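Local coordinates for RagB/SusD domain protein (Flavobacterium johnsoniae, PDB 5J90) that binds chitin as a SusD homolog, probably at the cell surface, within a polysaccharide utilization system for chitin conversion, at residues K276-D288 with S364-Y376. Numbering follows the deposited sequence.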
loop_
_atom_site.group_PDB
_atom_site.type_symbol
_atom_site.label_atom_id
_atom_site.label_comp_id
_atom_site.label_asym_id
_atom_site.label_seq_id
_atom_site.Cartn_x
_atom_site.Cartn_y
_atom_site.Cartn_z
ATOM N N LYS A 276 -17.531 4.544 -29.307
ATOM C CA LYS A 276 -18.527 5.349 -30.026
ATOM C C LYS A 276 -18.221 6.836 -29.901
ATOM O O LYS A 276 -18.361 7.587 -30.867
ATOM C CB LYS A 276 -19.936 5.091 -29.501
ATOM C CG LYS A 276 -20.641 3.895 -30.091
ATOM C CD LYS A 276 -22.118 3.984 -29.732
ATOM C CE LYS A 276 -22.978 3.037 -30.539
ATOM N NZ LYS A 276 -24.347 2.964 -29.952
ATOM N N GLY A 277 -17.816 7.271 -28.711
ATOM C CA GLY A 277 -17.506 8.676 -28.494
ATOM C C GLY A 277 -16.450 9.166 -29.464
ATOM O O GLY A 277 -16.557 10.257 -30.036
ATOM N N TYR A 278 -15.422 8.348 -29.658
ATOM C CA TYR A 278 -14.332 8.683 -30.563
ATOM C C TYR A 278 -14.623 8.323 -32.021
ATOM O O TYR A 278 -13.800 8.591 -32.887
ATOM C CB TYR A 278 -13.052 7.952 -30.147
ATOM C CG TYR A 278 -12.344 8.475 -28.907
ATOM C CD1 TYR A 278 -12.485 9.793 -28.476
ATOM C CD2 TYR A 278 -11.500 7.640 -28.182
ATOM C CE1 TYR A 278 -11.808 10.259 -27.346
ATOM C CE2 TYR A 278 -10.825 8.093 -27.063
ATOM C CZ TYR A 278 -10.979 9.397 -26.644
ATOM O OH TYR A 278 -10.287 9.831 -25.527
ATOM N N GLN A 279 -15.777 7.709 -32.283
ATOM C CA GLN A 279 -16.089 7.172 -33.615
ATOM C C GLN A 279 -14.910 6.359 -34.136
ATOM O O GLN A 279 -14.450 6.524 -35.265
ATOM C CB GLN A 279 -16.452 8.294 -34.592
ATOM C CG GLN A 279 -17.728 9.026 -34.222
ATOM C CD GLN A 279 -18.089 10.106 -35.223
ATOM O OE1 GLN A 279 -17.744 10.016 -36.403
ATOM N NE2 GLN A 279 -18.778 11.139 -34.754
ATOM N N ASP A 280 -14.419 5.478 -33.273
ATOM C CA ASP A 280 -13.188 4.750 -33.511
ATOM C C ASP A 280 -13.419 3.647 -34.541
ATOM O O ASP A 280 -14.247 2.768 -34.321
ATOM C CB ASP A 280 -12.746 4.157 -32.168
ATOM C CG ASP A 280 -11.318 3.678 -32.177
ATOM O OD1 ASP A 280 -10.915 2.995 -33.133
ATOM O OD2 ASP A 280 -10.583 3.992 -31.205
ATOM N N PRO A 281 -12.676 3.677 -35.661
ATOM C CA PRO A 281 -12.908 2.674 -36.711
ATOM C C PRO A 281 -12.519 1.255 -36.297
ATOM O O PRO A 281 -12.895 0.304 -36.982
ATOM C CB PRO A 281 -12.023 3.157 -37.867
ATOM C CG PRO A 281 -10.959 3.970 -37.216
ATOM C CD PRO A 281 -11.625 4.637 -36.039
ATOM N N ARG A 282 -11.787 1.102 -35.195
ATOM C CA ARG A 282 -11.452 -0.236 -34.709
ATOM C C ARG A 282 -12.673 -0.968 -34.162
ATOM O O ARG A 282 -12.637 -2.182 -33.971
ATOM C CB ARG A 282 -10.341 -0.165 -33.650
ATOM C CG ARG A 282 -8.994 0.223 -34.241
ATOM C CD ARG A 282 -7.958 0.543 -33.153
ATOM N NE ARG A 282 -8.263 1.802 -32.478
ATOM C CZ ARG A 282 -7.436 2.415 -31.633
ATOM N NH1 ARG A 282 -6.250 1.879 -31.363
ATOM N NH2 ARG A 282 -7.793 3.559 -31.074
ATOM N N ILE A 283 -13.763 -0.236 -33.941
ATOM C CA ILE A 283 -14.958 -0.815 -33.345
ATOM C C ILE A 283 -15.516 -1.955 -34.201
ATOM O O ILE A 283 -16.076 -2.911 -33.674
ATOM C CB ILE A 283 -16.038 0.264 -33.104
ATOM C CG1 ILE A 283 -17.030 -0.168 -32.027
ATOM C CG2 ILE A 283 -16.756 0.618 -34.404
ATOM C CD1 ILE A 283 -17.963 0.952 -31.606
ATOM N N ALA A 284 -15.325 -1.857 -35.516
ATOM C CA ALA A 284 -15.950 -2.789 -36.450
ATOM C C ALA A 284 -15.347 -4.189 -36.386
ATOM O O ALA A 284 -16.047 -5.174 -36.590
ATOM C CB ALA A 284 -15.885 -2.243 -37.867
ATOM N N SER A 285 -14.052 -4.286 -36.107
ATOM C CA SER A 285 -13.446 -5.603 -35.968
ATOM C C SER A 285 -13.469 -6.079 -34.515
ATOM O O SER A 285 -13.421 -7.277 -34.262
ATOM C CB SER A 285 -12.028 -5.642 -36.533
ATOM O OG SER A 285 -11.154 -4.775 -35.827
ATOM N N TYR A 286 -13.564 -5.146 -33.571
ATOM C CA TYR A 286 -13.622 -5.517 -32.157
ATOM C C TYR A 286 -14.958 -6.163 -31.802
ATOM O O TYR A 286 -15.010 -7.090 -30.984
ATOM C CB TYR A 286 -13.417 -4.297 -31.245
ATOM C CG TYR A 286 -11.989 -3.811 -31.089
ATOM C CD1 TYR A 286 -10.977 -4.237 -31.942
ATOM C CD2 TYR A 286 -11.666 -2.918 -30.078
ATOM C CE1 TYR A 286 -9.669 -3.786 -31.786
ATOM C CE2 TYR A 286 -10.370 -2.456 -29.922
ATOM C CZ TYR A 286 -9.378 -2.897 -30.766
ATOM O OH TYR A 286 -8.085 -2.450 -30.614
ATOM N N PHE A 287 -16.034 -5.659 -32.416
ATOM C CA PHE A 287 -17.397 -6.051 -32.066
ATOM C C PHE A 287 -18.259 -6.264 -33.302
ATOM O O PHE A 287 -17.952 -5.752 -34.372
ATOM C CB PHE A 287 -18.026 -4.986 -31.172
ATOM C CG PHE A 287 -17.210 -4.692 -29.945
ATOM C CD1 PHE A 287 -17.122 -5.629 -28.936
ATOM C CD2 PHE A 287 -16.513 -3.502 -29.819
ATOM C CE1 PHE A 287 -16.356 -5.391 -27.804
ATOM C CE2 PHE A 287 -15.737 -3.248 -28.691
ATOM C CZ PHE A 287 -15.660 -4.195 -27.682
ATOM N N ASP A 288 -19.324 -7.041 -33.142
ATOM C CA ASP A 288 -20.324 -7.208 -34.193
ATOM C C ASP A 288 -21.499 -6.285 -33.911
ATOM O O ASP A 288 -21.810 -5.984 -32.759
ATOM C CB ASP A 288 -20.839 -8.653 -34.237
ATOM C CG ASP A 288 -19.789 -9.649 -34.691
ATOM O OD1 ASP A 288 -18.877 -9.276 -35.458
ATOM O OD2 ASP A 288 -19.886 -10.826 -34.285
ATOM N N SER A 364 -1.439 0.606 -33.706
ATOM C CA SER A 364 -2.679 -0.121 -33.474
ATOM C C SER A 364 -3.625 -0.058 -34.683
ATOM O O SER A 364 -4.204 -1.077 -35.066
ATOM C CB SER A 364 -3.373 0.394 -32.207
ATOM O OG SER A 364 -4.585 -0.304 -31.984
ATOM N N PHE A 365 -3.792 1.129 -35.265
ATOM C CA PHE A 365 -4.617 1.268 -36.470
ATOM C C PHE A 365 -4.088 0.354 -37.571
ATOM O O PHE A 365 -4.871 -0.349 -38.228
ATOM C CB PHE A 365 -4.643 2.720 -36.961
ATOM C CG PHE A 365 -5.779 3.547 -36.409
ATOM C CD1 PHE A 365 -5.962 3.704 -35.037
ATOM C CD2 PHE A 365 -6.646 4.211 -37.269
ATOM C CE1 PHE A 365 -6.999 4.483 -34.541
ATOM C CE2 PHE A 365 -7.681 4.988 -36.779
ATOM C CZ PHE A 365 -7.857 5.130 -35.411
ATOM N N ASP A 366 -2.772 0.351 -37.779
ATOM C CA ASP A 366 -2.171 -0.515 -38.788
ATOM C C ASP A 366 -2.411 -1.986 -38.464
ATOM O O ASP A 366 -2.725 -2.787 -39.353
ATOM C CB ASP A 366 -0.672 -0.244 -38.915
ATOM C CG ASP A 366 -0.367 1.106 -39.537
ATOM O OD1 ASP A 366 -1.274 1.721 -40.141
ATOM O OD2 ASP A 366 0.796 1.543 -39.427
ATOM N N GLN A 367 -2.273 -2.341 -37.187
ATOM C CA GLN A 367 -2.452 -3.719 -36.766
ATOM C C GLN A 367 -3.865 -4.211 -37.074
ATOM O O GLN A 367 -4.057 -5.377 -37.458
ATOM C CB GLN A 367 -2.155 -3.866 -35.273
ATOM C CG GLN A 367 -2.089 -5.308 -34.838
ATOM C CD GLN A 367 -1.659 -5.481 -33.401
ATOM O OE1 GLN A 367 -1.964 -4.655 -32.532
ATOM N NE2 GLN A 367 -0.954 -6.568 -33.137
ATOM N N ARG A 368 -4.843 -3.324 -36.922
ATOM C CA ARG A 368 -6.243 -3.688 -37.129
ATOM C C ARG A 368 -6.711 -3.459 -38.569
ATOM O O ARG A 368 -7.851 -3.758 -38.901
ATOM C CB ARG A 368 -7.144 -2.924 -36.152
ATOM C CG ARG A 368 -6.698 -2.996 -34.697
ATOM C CD ARG A 368 -6.591 -4.421 -34.189
ATOM N NE ARG A 368 -6.339 -4.417 -32.748
ATOM C CZ ARG A 368 -6.496 -5.467 -31.957
ATOM N NH1 ARG A 368 -6.908 -6.629 -32.451
ATOM N NH2 ARG A 368 -6.251 -5.349 -30.661
ATOM N N GLY A 369 -5.835 -2.919 -39.410
ATOM C CA GLY A 369 -6.151 -2.739 -40.823
ATOM C C GLY A 369 -7.131 -1.620 -41.117
ATOM O O GLY A 369 -7.871 -1.685 -42.107
ATOM N N VAL A 370 -7.151 -0.591 -40.277
ATOM C CA VAL A 370 -8.055 0.534 -40.484
ATOM C C VAL A 370 -7.297 1.803 -40.849
ATOM O O VAL A 370 -6.153 2.008 -40.435
ATOM C CB VAL A 370 -8.973 0.795 -39.268
ATOM C CG1 VAL A 370 -9.945 -0.364 -39.079
ATOM C CG2 VAL A 370 -8.151 1.031 -38.013
ATOM N N SER A 371 -7.940 2.640 -41.654
ATOM C CA SER A 371 -7.351 3.900 -42.074
ATOM C C SER A 371 -7.884 5.028 -41.200
ATOM O O SER A 371 -8.750 4.811 -40.350
ATOM C CB SER A 371 -7.684 4.166 -43.544
ATOM O OG SER A 371 -9.084 4.188 -43.733
ATOM N N GLY A 372 -7.347 6.228 -41.409
ATOM C CA GLY A 372 -7.853 7.416 -40.750
ATOM C C GLY A 372 -7.130 7.810 -39.477
ATOM O O GLY A 372 -7.630 8.638 -38.726
ATOM N N ALA A 373 -5.956 7.235 -39.243
ATOM C CA ALA A 373 -5.213 7.515 -38.012
ATOM C C ALA A 373 -4.898 9.000 -37.833
ATOM O O ALA A 373 -5.055 9.545 -36.743
ATOM C CB ALA A 373 -3.930 6.691 -37.959
ATOM N N ALA A 374 -4.454 9.661 -38.899
ATOM C CA ALA A 374 -4.037 11.054 -38.787
ATOM C C ALA A 374 -5.155 11.959 -38.264
ATOM O O ALA A 374 -4.930 12.785 -37.376
ATOM C CB ALA A 374 -3.508 11.567 -40.124
ATOM N N GLY A 375 -6.356 11.799 -38.811
ATOM C CA GLY A 375 -7.496 12.597 -38.398
ATOM C C GLY A 375 -7.945 12.279 -36.985
ATOM O O GLY A 375 -8.333 13.168 -36.223
ATOM N N TYR A 376 -7.907 10.994 -36.647
ATOM C CA TYR A 376 -8.266 10.518 -35.313
ATOM C C TYR A 376 -7.309 11.094 -34.266
ATOM O O TYR A 376 -7.739 11.604 -33.230
ATOM C CB TYR A 376 -8.216 8.991 -35.317
ATOM C CG TYR A 376 -8.555 8.298 -34.015
ATOM C CD1 TYR A 376 -7.558 7.998 -33.088
ATOM C CD2 TYR A 376 -9.855 7.905 -33.731
ATOM C CE1 TYR A 376 -7.856 7.337 -31.903
ATOM C CE2 TYR A 376 -10.166 7.245 -32.537
ATOM C CZ TYR A 376 -9.155 6.968 -31.632
ATOM O OH TYR A 376 -9.450 6.312 -30.460
HETATM O O HOH W 1 -8.795 -5.973 -36.738
#
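Arg282 reaches from the loop after helix 269-277 to helix 353-368, where its NH1 donates to Ser364 OG at 2.8 Å, in the guanidinium plane. One face of that guanidinium lies against Phe365, whose CE1 is 3.6 Å from Arg282 CZ, the two planes 50° apart. Pro281 CG packs against the same ring, 3.5 Å from Phe365 CE2, while its CB touches Val370. At the edge of the guanidinium stands Tyr376, its ring nearly perpendicular to it and one face met by Phe365 CZ; its hydroxyl makes a weak hydrogen bond to Asp280 OD2 (2.7 Å). At the other end Tyr286 turns its ring edge to the face of the Arg368 guanidinium, CE1 over the centre and 3.5 Å from NE of Arg368. The contact joins two connections between consecutive helices of the largely helical SusD fold, 269-277 to 283-286 and 353-368 to 373-378, with Schellman motifs at Gln279 and Gly369. A side-on salt bridge fixes Arg282: NE meets Asp280 OD1 almost straight (176°) and NH2 meets OD2, both through syn lone pairs. With CG anti to the backbone N (chi1 -165°), Asp280 also receives Arg282 N on OD1, capping the turn into helix 283-286. Helix 413-428 backs this cluster: Gln423 binds both Tyr376 OH and Arg282 NH2, and Ile426 O holds Tyr286 OH. Arg368 NH2 is bound by the carbonyls of Ala427 and Phe429.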